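Local coordinates for protein L-lysine 6-monooxygenase involved in desferrioxamine biosynthesis (Erwinia amylovora CFBP1430, PDB 5O8P) that probably hydroxylates a terminal amine nitrogen of cadaverine, using NADPH, oxygen and bound FAD, in the biosynthesis of the siderophore desferrioxamine E, at residues 18-21 against 22-25; 379-382 against 383-387; 396-399 against 400-403. All blocks are in the same frame, centred on the assembly; numbering follows the deposited sequence.

Contact 1 of 3, residues 18-21 against 22-25; sequences PFNL and GLAC. With FAD (flavin-adenine dinucleotide), chain C.
Pro-18 and Gly-22 open the first turn of helix 18-27, and four successive backbone bonds knit 18-21 to 22-25. Gly-22 N gives its hydrogen to Pro-18 O at 3.0 Å, and Leu-23 N reaches Phe-19 O, also at 3.0 Å, in a nearly straight bond (168°). Ala-24 N to Asn-20 O (2.9 Å) and Cys-25 N to Leu-21 O (3.1 Å) complete the set. Proline suits the start of a helix: nitrogens of the first turn have no helical carbonyl to bond to, so nothing is lost when its ring nitrogen carries no hydrogen. Asn-20 has both ends of its amide engaged: ND2 bonds to Gly-15 O in the preceding glycine-rich turn, and OD1 receives Gln-382 NE2. Its side chain runs alongside that of Leu-23, and Asn-20 OD1 lies 4.1 Å from Leu-23 CD2. FAD lies at the N-terminal end of the helix, where Pro-18 CD comes within 3.3 Å of FAD O3P. The ring of Phe-19 meets the cofactor obliquely, Phe-19 CE2 lying 3.2 Å from FAD O5'. Placing the helix N-terminus at the diphosphate, so that its dipole probably favours the negative charge, is the classic dinucleotide-binding design. The helix is the crossover of the beta-alpha-beta unit 8-14, 18-27, 35-38: Asn-20, Leu-23 and Ala-24 rest on Phe-37 of strand 35-38, Leu-21 packs against helix 100-113, and Leu-23 against helix 399-410.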
loop_
_atom_site.group_PDB
_atom_site.type_symbol
_atom_site.label_atom_id
_atom_site.label_comp_id
_atom_site.label_asym_id
_atom_site.label_seq_id
_atom_site.Cartn_x
_atom_site.Cartn_y
_atom_site.Cartn_z
ATOM N N PRO B 18 12.713 -16.522 -23.388
ATOM C CA PRO B 18 13.251 -15.277 -22.827
ATOM C C PRO B 18 14.687 -15.397 -22.344
ATOM O O PRO B 18 15.422 -14.402 -22.398
ATOM C CB PRO B 18 12.316 -14.969 -21.654
ATOM C CG PRO B 18 11.122 -15.848 -21.843
ATOM C CD PRO B 18 11.598 -17.051 -22.585
ATOM N N PHE B 19 15.088 -16.591 -21.914
ATOM C CA PHE B 19 16.482 -16.809 -21.512
ATOM C C PHE B 19 17.495 -16.710 -22.667
ATOM O O PHE B 19 18.415 -15.899 -22.587
ATOM C CB PHE B 19 16.636 -18.132 -20.748
ATOM C CG PHE B 19 15.799 -18.204 -19.514
ATOM C CD1 PHE B 19 15.741 -17.126 -18.614
ATOM C CD2 PHE B 19 15.088 -19.337 -19.214
ATOM C CE1 PHE B 19 14.971 -17.179 -17.478
ATOM C CE2 PHE B 19 14.318 -19.392 -18.057
ATOM C CZ PHE B 19 14.251 -18.307 -17.213
ATOM N N ASN B 20 17.332 -17.493 -23.733
ATOM C CA ASN B 20 18.240 -17.373 -24.892
ATOM C C ASN B 20 18.060 -16.076 -25.656
ATOM O O ASN B 20 19.010 -15.606 -26.260
ATOM C CB ASN B 20 18.135 -18.552 -25.857
ATOM C CG ASN B 20 19.067 -19.702 -25.509
ATOM O OD1 ASN B 20 19.867 -19.609 -24.597
ATOM N ND2 ASN B 20 18.959 -20.800 -26.239
ATOM N N LEU B 21 16.870 -15.485 -25.627
ATOM C CA LEU B 21 16.676 -14.156 -26.214
ATOM C C LEU B 21 17.510 -13.140 -25.439
ATOM O O LEU B 21 18.063 -12.204 -26.015
ATOM C CB LEU B 21 15.200 -13.752 -26.208
ATOM C CG LEU B 21 14.870 -12.396 -26.843
ATOM C CD1 LEU B 21 15.284 -12.369 -28.308
ATOM C CD2 LEU B 21 13.385 -12.046 -26.710
ATOM N N GLY B 22 17.593 -13.327 -24.122
ATOM C CA GLY B 22 18.486 -12.536 -23.278
ATOM C C GLY B 22 19.922 -12.707 -23.694
ATOM O O GLY B 22 20.588 -11.729 -24.036
ATOM N N LEU B 23 20.393 -13.953 -23.701
ATOM C CA LEU B 23 21.763 -14.257 -24.151
ATOM C C LEU B 23 22.069 -13.607 -25.498
ATOM O O LEU B 23 23.169 -13.086 -25.707
ATOM C CB LEU B 23 21.994 -15.768 -24.250
ATOM C CG LEU B 23 23.426 -16.252 -24.498
ATOM C CD1 LEU B 23 24.416 -15.584 -23.574
ATOM C CD2 LEU B 23 23.496 -17.760 -24.340
ATOM N N ALA B 24 21.085 -13.619 -26.397
ATOM C CA ALA B 24 21.245 -13.033 -27.720
ATOM C C ALA B 24 21.475 -11.533 -27.672
ATOM O O ALA B 24 22.370 -11.036 -28.363
ATOM C CB ALA B 24 20.046 -13.351 -28.592
ATOM N N CYS B 25 20.686 -10.814 -26.873
ATOM C CA CYS B 25 20.890 -9.369 -26.727
ATOM C C CYS B 25 22.221 -9.050 -26.065
ATOM O O CYS B 25 22.868 -8.068 -26.387
ATOM C CB CYS B 25 19.791 -8.737 -25.888
ATOM S SG CYS B 25 18.114 -8.991 -26.466
HETATM P PA FAD C . 10.378 -21.077 -23.617
HETATM O O1A FAD C . 9.191 -20.195 -23.955
HETATM O O2A FAD C . 10.140 -22.505 -23.189
HETATM O O5B FAD C . 11.320 -21.044 -24.928
HETATM C C5B FAD C . 11.713 -22.222 -25.625
HETATM C C4B FAD C . 11.744 -22.039 -27.137
HETATM O O4B FAD C . 12.543 -23.079 -27.723
HETATM C C3B FAD C . 10.362 -22.153 -27.771
HETATM O O3B FAD C . 10.182 -21.063 -28.686
HETATM C C2B FAD C . 10.356 -23.527 -28.439
HETATM O O2B FAD C . 9.548 -23.604 -29.618
HETATM C C1B FAD C . 11.820 -23.719 -28.784
HETATM N N9A FAD C . 12.260 -25.120 -29.029
HETATM C C8A FAD C . 12.072 -26.215 -28.265
HETATM N N7A FAD C . 12.640 -27.307 -28.850
HETATM C C5A FAD C . 13.205 -26.909 -30.011
HETATM C C6A FAD C . 13.966 -27.533 -31.128
HETATM N N6A FAD C . 14.252 -28.857 -31.127
HETATM N N1A FAD C . 14.370 -26.735 -32.152
HETATM C C2A FAD C . 14.098 -25.413 -32.181
HETATM N N3A FAD C . 13.407 -24.789 -31.208
HETATM C C4A FAD C . 12.948 -25.465 -30.119
HETATM N N1 FAD C . 8.991 -16.280 -14.653
HETATM C C2 FAD C . 9.267 -15.057 -14.128
HETATM O O2 FAD C . 10.399 -14.872 -13.629
HETATM N N3 FAD C . 8.369 -14.046 -14.139
HETATM C C4 FAD C . 7.139 -14.192 -14.664
HETATM O O4 FAD C . 6.327 -13.247 -14.657
HETATM C C4X FAD C . 6.759 -15.499 -15.257
HETATM N N5 FAD C . 5.542 -15.709 -15.804
HETATM C C5X FAD C . 5.226 -16.915 -16.333
HETATM C C6 FAD C . 3.955 -17.074 -16.880
HETATM C C7 FAD C . 3.558 -18.284 -17.444
HETATM C C7M FAD C . 2.175 -18.433 -18.028
HETATM C C8 FAD C . 4.519 -19.426 -17.459
HETATM C C8M FAD C . 4.115 -20.744 -18.062
HETATM C C9 FAD C . 5.793 -19.278 -16.910
HETATM C C9A FAD C . 6.208 -18.061 -16.338
HETATM N N10 FAD C . 7.509 -17.858 -15.765
HETATM C C10 FAD C . 7.791 -16.576 -15.216
HETATM C "C1'" FAD C . 8.568 -18.904 -15.717
HETATM C "C2'" FAD C . 9.550 -18.812 -16.908
HETATM O "O2'" FAD C . 9.974 -17.448 -17.108
HETATM C "C3'" FAD C . 8.986 -19.375 -18.226
HETATM O "O3'" FAD C . 8.658 -20.765 -18.079
HETATM C "C4'" FAD C . 9.945 -19.224 -19.414
HETATM O "O4'" FAD C . 9.194 -19.185 -20.633
HETATM C "C5'" FAD C . 10.963 -20.358 -19.502
HETATM O "O5'" FAD C . 12.099 -19.909 -20.244
HETATM P P FAD C . 12.531 -20.646 -21.597
HETATM O O1P FAD C . 13.713 -19.899 -22.179
HETATM O O2P FAD C . 12.675 -22.087 -21.193
HETATM O O3P FAD C . 11.191 -20.285 -22.448
#

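Contact 2 of 3, residues 379-382 against 383-387; sequences VFVQ and NAELH. With FAD (flavin-adenine dinucleotide), chain C.
In the turn that brings Asn-383 to the FAD diphosphate, the side chains of Val-381 and Glu-385 run antiparallel alongside one another, with Val-381 CG2 4.1 Å from Glu-385 OE1. Beside them Val-381 CB and Ala-384 CB come within 4.5 Å, a light apolar contact suited to a small residue. Asn-383 takes a left-handed backbone conformation, which asparagine tolerates better than most residues. With CG anti to the backbone N (chi1 -162°), its amide leads away from the turn, and Asn-383 ND2 makes a weak hydrogen bond of 3.4 Å to FAD O2P. The turn joins strand 379-381, which pairs in parallel with strand 155-157, to the short helix 386-389, and Glu-385 is the N-cap residue of that helix. A chi2 of -83° folds the glutamate back until Glu-385 OE1 accepts Ala-384 N at 2.7 Å in a distinctly bent bond (133°), while OE2 forms a salt bridge with Arg-402 NH1. Opposite charges thus meet in a buried setting, which would favour the ionised carboxylate. Besides its bond to Asn-20, the Gln-382 amide gives NE2 to Asn-403 OD1, and its OE1 accepts a hydrogen bond from Arg-402 NE.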
loop_
_atom_site.group_PDB
_atom_site.type_symbol
_atom_site.label_atom_id
_atom_site.label_comp_id
_atom_site.label_asym_id
_atom_site.label_seq_id
_atom_site.Cartn_x
_atom_site.Cartn_y
_atom_site.Cartn_z
ATOM N N VAL B 379 28.710 -27.684 -23.666
ATOM C CA VAL B 379 27.273 -27.830 -23.781
ATOM C C VAL B 379 26.681 -27.255 -22.510
ATOM O O VAL B 379 26.885 -27.819 -21.439
ATOM C CB VAL B 379 26.872 -29.309 -23.914
ATOM C CG1 VAL B 379 25.367 -29.443 -24.118
ATOM C CG2 VAL B 379 27.612 -29.937 -25.060
ATOM N N PHE B 380 25.968 -26.138 -22.640
ATOM C CA PHE B 380 25.350 -25.451 -21.503
ATOM C C PHE B 380 23.838 -25.555 -21.539
ATOM O O PHE B 380 23.260 -25.818 -22.583
ATOM C CB PHE B 380 25.756 -23.983 -21.504
ATOM C CG PHE B 380 27.224 -23.779 -21.347
ATOM C CD1 PHE B 380 27.799 -23.779 -20.092
ATOM C CD2 PHE B 380 28.037 -23.616 -22.457
ATOM C CE1 PHE B 380 29.158 -23.595 -19.936
ATOM C CE2 PHE B 380 29.393 -23.434 -22.319
ATOM C CZ PHE B 380 29.954 -23.430 -21.056
ATOM N N VAL B 381 23.197 -25.309 -20.404
ATOM C CA VAL B 381 21.737 -25.333 -20.351
ATOM C C VAL B 381 21.196 -24.084 -19.656
ATOM O O VAL B 381 21.838 -23.572 -18.761
ATOM C CB VAL B 381 21.201 -26.622 -19.680
ATOM C CG1 VAL B 381 21.587 -27.877 -20.474
ATOM C CG2 VAL B 381 21.633 -26.749 -18.214
ATOM N N GLN B 382 20.038 -23.609 -20.108
ATOM C CA GLN B 382 19.298 -22.503 -19.498
ATOM C C GLN B 382 17.996 -23.129 -19.024
ATOM O O GLN B 382 17.252 -23.656 -19.844
ATOM C CB GLN B 382 18.952 -21.437 -20.536
ATOM C CG GLN B 382 20.141 -20.852 -21.269
ATOM C CD GLN B 382 20.364 -19.394 -20.965
ATOM O OE1 GLN B 382 20.463 -19.003 -19.811
ATOM N NE2 GLN B 382 20.437 -18.569 -22.014
ATOM N N ASN B 383 17.701 -23.061 -17.723
ATOM C CA ASN B 383 16.426 -23.551 -17.190
ATOM C C ASN B 383 16.216 -25.079 -17.354
ATOM O O ASN B 383 15.114 -25.518 -17.684
ATOM C CB ASN B 383 15.270 -22.759 -17.848
ATOM C CG ASN B 383 13.932 -22.852 -17.095
ATOM O OD1 ASN B 383 13.859 -22.848 -15.856
ATOM N ND2 ASN B 383 12.847 -22.907 -17.873
ATOM N N ALA B 384 17.242 -25.885 -17.128
ATOM C CA ALA B 384 17.031 -27.338 -16.888
ATOM C C ALA B 384 17.899 -27.840 -15.720
ATOM O O ALA B 384 18.282 -29.015 -15.659
ATOM C CB ALA B 384 17.285 -28.133 -18.164
ATOM N N GLU B 385 18.212 -26.920 -14.809
ATOM C CA GLU B 385 19.137 -27.157 -13.703
ATOM C C GLU B 385 18.474 -26.889 -12.340
ATOM O O GLU B 385 19.186 -26.697 -11.357
ATOM C CB GLU B 385 20.426 -26.316 -13.893
ATOM C CG GLU B 385 20.318 -24.793 -13.679
ATOM C CD GLU B 385 19.808 -23.993 -14.862
ATOM O OE1 GLU B 385 19.223 -24.582 -15.779
ATOM O OE2 GLU B 385 19.964 -22.760 -14.846
ATOM N N LEU B 386 17.136 -26.903 -12.282
ATOM C CA LEU B 386 16.378 -26.770 -11.016
ATOM C C LEU B 386 16.829 -27.776 -9.931
ATOM O O LEU B 386 16.881 -27.463 -8.738
ATOM C CB LEU B 386 14.869 -26.944 -11.297
ATOM C CG LEU B 386 13.798 -26.925 -10.187
ATOM C CD1 LEU B 386 13.979 -25.788 -9.189
ATOM C CD2 LEU B 386 12.408 -26.850 -10.808
ATOM N N HIS B 387 17.161 -28.983 -10.364
ATOM C CA HIS B 387 17.586 -30.063 -9.461
ATOM C C HIS B 387 18.988 -29.888 -8.866
ATOM O O HIS B 387 19.310 -30.531 -7.880
ATOM C CB HIS B 387 17.410 -31.436 -10.146
ATOM C CG HIS B 387 18.324 -31.669 -11.306
ATOM N ND1 HIS B 387 18.065 -31.187 -12.579
ATOM C CD2 HIS B 387 19.422 -32.446 -11.418
ATOM C CE1 HIS B 387 19.018 -31.588 -13.401
ATOM N NE2 HIS B 387 19.851 -32.356 -12.724
HETATM P PA FAD C . 10.378 -21.077 -23.617
HETATM O O1A FAD C . 9.191 -20.195 -23.955
HETATM O O2A FAD C . 10.140 -22.505 -23.189
HETATM O O5B FAD C . 11.320 -21.044 -24.928
HETATM C C5B FAD C . 11.713 -22.222 -25.625
HETATM C C4B FAD C . 11.744 -22.039 -27.137
HETATM O O4B FAD C . 12.543 -23.079 -27.723
HETATM C C3B FAD C . 10.362 -22.153 -27.771
HETATM O O3B FAD C . 10.182 -21.063 -28.686
HETATM C C2B FAD C . 10.356 -23.527 -28.439
HETATM O O2B FAD C . 9.548 -23.604 -29.618
HETATM C C1B FAD C . 11.820 -23.719 -28.784
HETATM N N9A FAD C . 12.260 -25.120 -29.029
HETATM C C8A FAD C . 12.072 -26.215 -28.265
HETATM N N7A FAD C . 12.640 -27.307 -28.850
HETATM C C5A FAD C . 13.205 -26.909 -30.011
HETATM C C6A FAD C . 13.966 -27.533 -31.128
HETATM N N6A FAD C . 14.252 -28.857 -31.127
HETATM N N1A FAD C . 14.370 -26.735 -32.152
HETATM C C2A FAD C . 14.098 -25.413 -32.181
HETATM N N3A FAD C . 13.407 -24.789 -31.208
HETATM C C4A FAD C . 12.948 -25.465 -30.119
HETATM N N1 FAD C . 8.991 -16.280 -14.653
HETATM C C2 FAD C . 9.267 -15.057 -14.128
HETATM O O2 FAD C . 10.399 -14.872 -13.629
HETATM N N3 FAD C . 8.369 -14.046 -14.139
HETATM C C4 FAD C . 7.139 -14.192 -14.664
HETATM O O4 FAD C . 6.327 -13.247 -14.657
HETATM C C4X FAD C . 6.759 -15.499 -15.257
HETATM N N5 FAD C . 5.542 -15.709 -15.804
HETATM C C5X FAD C . 5.226 -16.915 -16.333
HETATM C C6 FAD C . 3.955 -17.074 -16.880
HETATM C C7 FAD C . 3.558 -18.284 -17.444
HETATM C C7M FAD C . 2.175 -18.433 -18.028
HETATM C C8 FAD C . 4.519 -19.426 -17.459
HETATM C C8M FAD C . 4.115 -20.744 -18.062
HETATM C C9 FAD C . 5.793 -19.278 -16.910
HETATM C C9A FAD C . 6.208 -18.061 -16.338
HETATM N N10 FAD C . 7.509 -17.858 -15.765
HETATM C C10 FAD C . 7.791 -16.576 -15.216
HETATM C "C1'" FAD C . 8.568 -18.904 -15.717
HETATM C "C2'" FAD C . 9.550 -18.812 -16.908
HETATM O "O2'" FAD C . 9.974 -17.448 -17.108
HETATM C "C3'" FAD C . 8.986 -19.375 -18.226
HETATM O "O3'" FAD C . 8.658 -20.765 -18.079
HETATM C "C4'" FAD C . 9.945 -19.224 -19.414
HETATM O "O4'" FAD C . 9.194 -19.185 -20.633
HETATM C "C5'" FAD C . 10.963 -20.358 -19.502
HETATM O "O5'" FAD C . 12.099 -19.909 -20.244
HETATM P P FAD C . 12.531 -20.646 -21.597
HETATM O O1P FAD C . 13.713 -19.899 -22.179
HETATM O O2P FAD C . 12.675 -22.087 -21.193
HETATM O O3P FAD C . 11.191 -20.285 -22.448
#

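Contact 3 of 3, residues 396-399 against 400-403. With FAD (flavin-adenine dinucleotide), chain C.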
loop_
_atom_site.group_PDB
_atom_site.type_symbol
_atom_site.label_atom_id
_atom_site.label_comp_id
_atom_site.label_asym_id
_atom_site.label_seq_id
_atom_site.Cartn_x
_atom_site.Cartn_y
_atom_site.Cartn_z
ATOM N N LEU B 396 13.146 -15.048 -14.286
ATOM C CA LEU B 396 13.658 -14.040 -15.227
ATOM C C LEU B 396 14.685 -13.119 -14.563
ATOM O O LEU B 396 15.592 -12.615 -15.230
ATOM C CB LEU B 396 12.524 -13.191 -15.817
ATOM C CG LEU B 396 11.523 -13.876 -16.748
ATOM C CD1 LEU B 396 10.475 -12.883 -17.236
ATOM C CD2 LEU B 396 12.222 -14.539 -17.922
ATOM N N GLY B 397 14.534 -12.908 -13.255
ATOM C CA GLY B 397 15.467 -12.133 -12.445
ATOM C C GLY B 397 16.886 -12.650 -12.361
ATOM O O GLY B 397 17.787 -11.871 -12.071
ATOM N N MET B 398 17.102 -13.942 -12.599
ATOM C CA MET B 398 18.466 -14.493 -12.640
ATOM C C MET B 398 18.909 -14.935 -14.038
ATOM O O MET B 398 19.855 -15.714 -14.184
ATOM C CB MET B 398 18.596 -15.617 -11.612
ATOM C CG MET B 398 18.467 -15.101 -10.188
ATOM S SD MET B 398 19.775 -13.947 -9.689
ATOM C CE MET B 398 21.128 -15.079 -9.291
ATOM N N ALA B 399 18.249 -14.379 -15.057
ATOM C CA ALA B 399 18.544 -14.687 -16.446
ATOM C C ALA B 399 19.832 -14.005 -16.851
ATOM O O ALA B 399 20.704 -14.639 -17.442
ATOM C CB ALA B 399 17.403 -14.242 -17.344
ATOM N N CYS B 400 19.956 -12.717 -16.536
ATOM C CA CYS B 400 21.209 -11.984 -16.791
ATOM C C CYS B 400 22.407 -12.537 -16.008
ATOM O O CYS B 400 23.508 -12.566 -16.551
ATOM C CB CYS B 400 21.062 -10.505 -16.488
ATOM S SG CYS B 400 20.204 -9.591 -17.765
ATOM N N TYR B 401 22.200 -12.972 -14.756
ATOM C CA TYR B 401 23.278 -13.612 -14.001
ATOM C C TYR B 401 23.795 -14.821 -14.790
ATOM O O TYR B 401 24.988 -14.889 -15.115
ATOM C CB TYR B 401 22.863 -14.040 -12.567
ATOM C CG TYR B 401 23.948 -14.853 -11.873
ATOM C CD1 TYR B 401 25.108 -14.238 -11.401
ATOM C CD2 TYR B 401 23.848 -16.242 -11.743
ATOM C CE1 TYR B 401 26.136 -14.980 -10.833
ATOM C CE2 TYR B 401 24.856 -16.990 -11.142
ATOM C CZ TYR B 401 26.004 -16.343 -10.687
ATOM O OH TYR B 401 27.047 -17.024 -10.099
ATOM N N ARG B 402 22.891 -15.745 -15.116
ATOM C CA ARG B 402 23.279 -16.986 -15.800
ATOM C C ARG B 402 23.918 -16.690 -17.175
ATOM O O ARG B 402 25.004 -17.195 -17.487
ATOM C CB ARG B 402 22.084 -17.947 -15.938
ATOM C CG ARG B 402 22.456 -19.372 -16.349
ATOM C CD ARG B 402 21.280 -20.322 -16.492
ATOM N NE ARG B 402 20.088 -19.643 -17.004
ATOM C CZ ARG B 402 18.878 -19.634 -16.444
ATOM N NH1 ARG B 402 18.596 -20.348 -15.354
ATOM N NH2 ARG B 402 17.906 -18.937 -17.024
ATOM N N ASN B 403 23.269 -15.833 -17.957
ATOM C CA ASN B 403 23.814 -15.407 -19.246
ATOM C C ASN B 403 25.217 -14.795 -19.125
ATOM O O ASN B 403 26.087 -15.044 -19.970
ATOM C CB ASN B 403 22.854 -14.426 -19.948
ATOM C CG ASN B 403 21.611 -15.108 -20.501
ATOM O OD1 ASN B 403 21.673 -16.241 -20.966
ATOM N ND2 ASN B 403 20.479 -14.416 -20.456
HETATM P PA FAD C . 10.378 -21.077 -23.617
HETATM O O1A FAD C . 9.191 -20.195 -23.955
HETATM O O2A FAD C . 10.140 -22.505 -23.189
HETATM O O5B FAD C . 11.320 -21.044 -24.928
HETATM C C5B FAD C . 11.713 -22.222 -25.625
HETATM C C4B FAD C . 11.744 -22.039 -27.137
HETATM O O4B FAD C . 12.543 -23.079 -27.723
HETATM C C3B FAD C . 10.362 -22.153 -27.771
HETATM O O3B FAD C . 10.182 -21.063 -28.686
HETATM C C2B FAD C . 10.356 -23.527 -28.439
HETATM O O2B FAD C . 9.548 -23.604 -29.618
HETATM C C1B FAD C . 11.820 -23.719 -28.784
HETATM N N9A FAD C . 12.260 -25.120 -29.029
HETATM C C8A FAD C . 12.072 -26.215 -28.265
HETATM N N7A FAD C . 12.640 -27.307 -28.850
HETATM C C5A FAD C . 13.205 -26.909 -30.011
HETATM C C6A FAD C . 13.966 -27.533 -31.128
HETATM N N6A FAD C . 14.252 -28.857 -31.127
HETATM N N1A FAD C . 14.370 -26.735 -32.152
HETATM C C2A FAD C . 14.098 -25.413 -32.181
HETATM N N3A FAD C . 13.407 -24.789 -31.208
HETATM C C4A FAD C . 12.948 -25.465 -30.119
HETATM N N1 FAD C . 8.991 -16.280 -14.653
HETATM C C2 FAD C . 9.267 -15.057 -14.128
HETATM O O2 FAD C . 10.399 -14.872 -13.629
HETATM N N3 FAD C . 8.369 -14.046 -14.139
HETATM C C4 FAD C . 7.139 -14.192 -14.664
HETATM O O4 FAD C . 6.327 -13.247 -14.657
HETATM C C4X FAD C . 6.759 -15.499 -15.257
HETATM N N5 FAD C . 5.542 -15.709 -15.804
HETATM C C5X FAD C . 5.226 -16.915 -16.333
HETATM C C6 FAD C . 3.955 -17.074 -16.880
HETATM C C7 FAD C . 3.558 -18.284 -17.444
HETATM C C7M FAD C . 2.175 -18.433 -18.028
HETATM C C8 FAD C . 4.519 -19.426 -17.459
HETATM C C8M FAD C . 4.115 -20.744 -18.062
HETATM C C9 FAD C . 5.793 -19.278 -16.910
HETATM C C9A FAD C . 6.208 -18.061 -16.338
HETATM N N10 FAD C . 7.509 -17.858 -15.765
HETATM C C10 FAD C . 7.791 -16.576 -15.216
HETATM C "C1'" FAD C . 8.568 -18.904 -15.717
HETATM C "C2'" FAD C . 9.550 -18.812 -16.908
HETATM O "O2'" FAD C . 9.974 -17.448 -17.108
HETATM C "C3'" FAD C . 8.986 -19.375 -18.226
HETATM O "O3'" FAD C . 8.658 -20.765 -18.079
HETATM C "C4'" FAD C . 9.945 -19.224 -19.414
HETATM O "O4'" FAD C . 9.194 -19.185 -20.633
HETATM C "C5'" FAD C . 10.963 -20.358 -19.502
HETATM O "O5'" FAD C . 12.099 -19.909 -20.244
HETATM P P FAD C . 12.531 -20.646 -21.597
HETATM O O1P FAD C . 13.713 -19.899 -22.179
HETATM O O2P FAD C . 12.675 -22.087 -21.193
HETATM O O3P FAD C . 11.191 -20.285 -22.448
#
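Met-398 and Ala-399 supply the two carbonyls that receive Arg-402 and Asn-403, at the end of a short run that begins beside the flavin. Leu-396 N gives a straight hydrogen bond to FAD O2 (2.8 Å, 170°), so a backbone N-H holds O2 of the pyrimidine end of the isoalloxazine. The side chain lies over one face of the same ring, Leu-396 CD1 3.9 Å from FAD N3, an apolar neighbour for a flat ring. Leu-396 O in turn accepts Ala-399 N at 3.2 Å, curling the chain through Gly-397 in a 3-10 turn. Met-398, the N-cap, makes the first bond of helix 399-410: its O takes Arg-402 N at 3.2 Å, the donor standing 37° above the carbonyl plane. The flexible Met-398 side chain curls round to lie beside Tyr-401, and Met-398 CE meets the ring obliquely, 3.8 Å from Tyr-401 CG. Ala-399 O continues the pattern by receiving Asn-403 N at 2.9 Å. The small alanine also lets its neighbours come close: its CA lies obliquely by the Arg-402 guanidinium, and its methyl touches Phe-19. A chi3 of 35° kinks Arg-402 and sets its cation against the Phe-19 ring in a cation-pi contact, while NH1, which also serves Glu-385, bonds to Thr-393 O. Helix 18-27 flanks the start of the helix through Phe-19 and Leu-23; Met-398 and Tyr-401 pack on Pro-246 of helix 246-253 and on Tyr-88 of the second subunit.

In the fold
From the N terminus, contact 1 comes first, in the opening helix of the dinucleotide-binding unit. Contacts 2 and 3 follow some 350 residues later, near the C-terminal end of the chain. Each lies within one continuous stretch, so none closes a long loop, and the three stand in series without nesting or crossing. What joins them is space: their centres lie about 9 to 14 Å apart, and all three touch FAD. Contact 2 carries the chain from strand 379-381 to the short helix 386-389, and contact 3 starts helix 399-410. Together they bring the C-terminal segment back against helix 18-27, where both contribute to the FAD pocket.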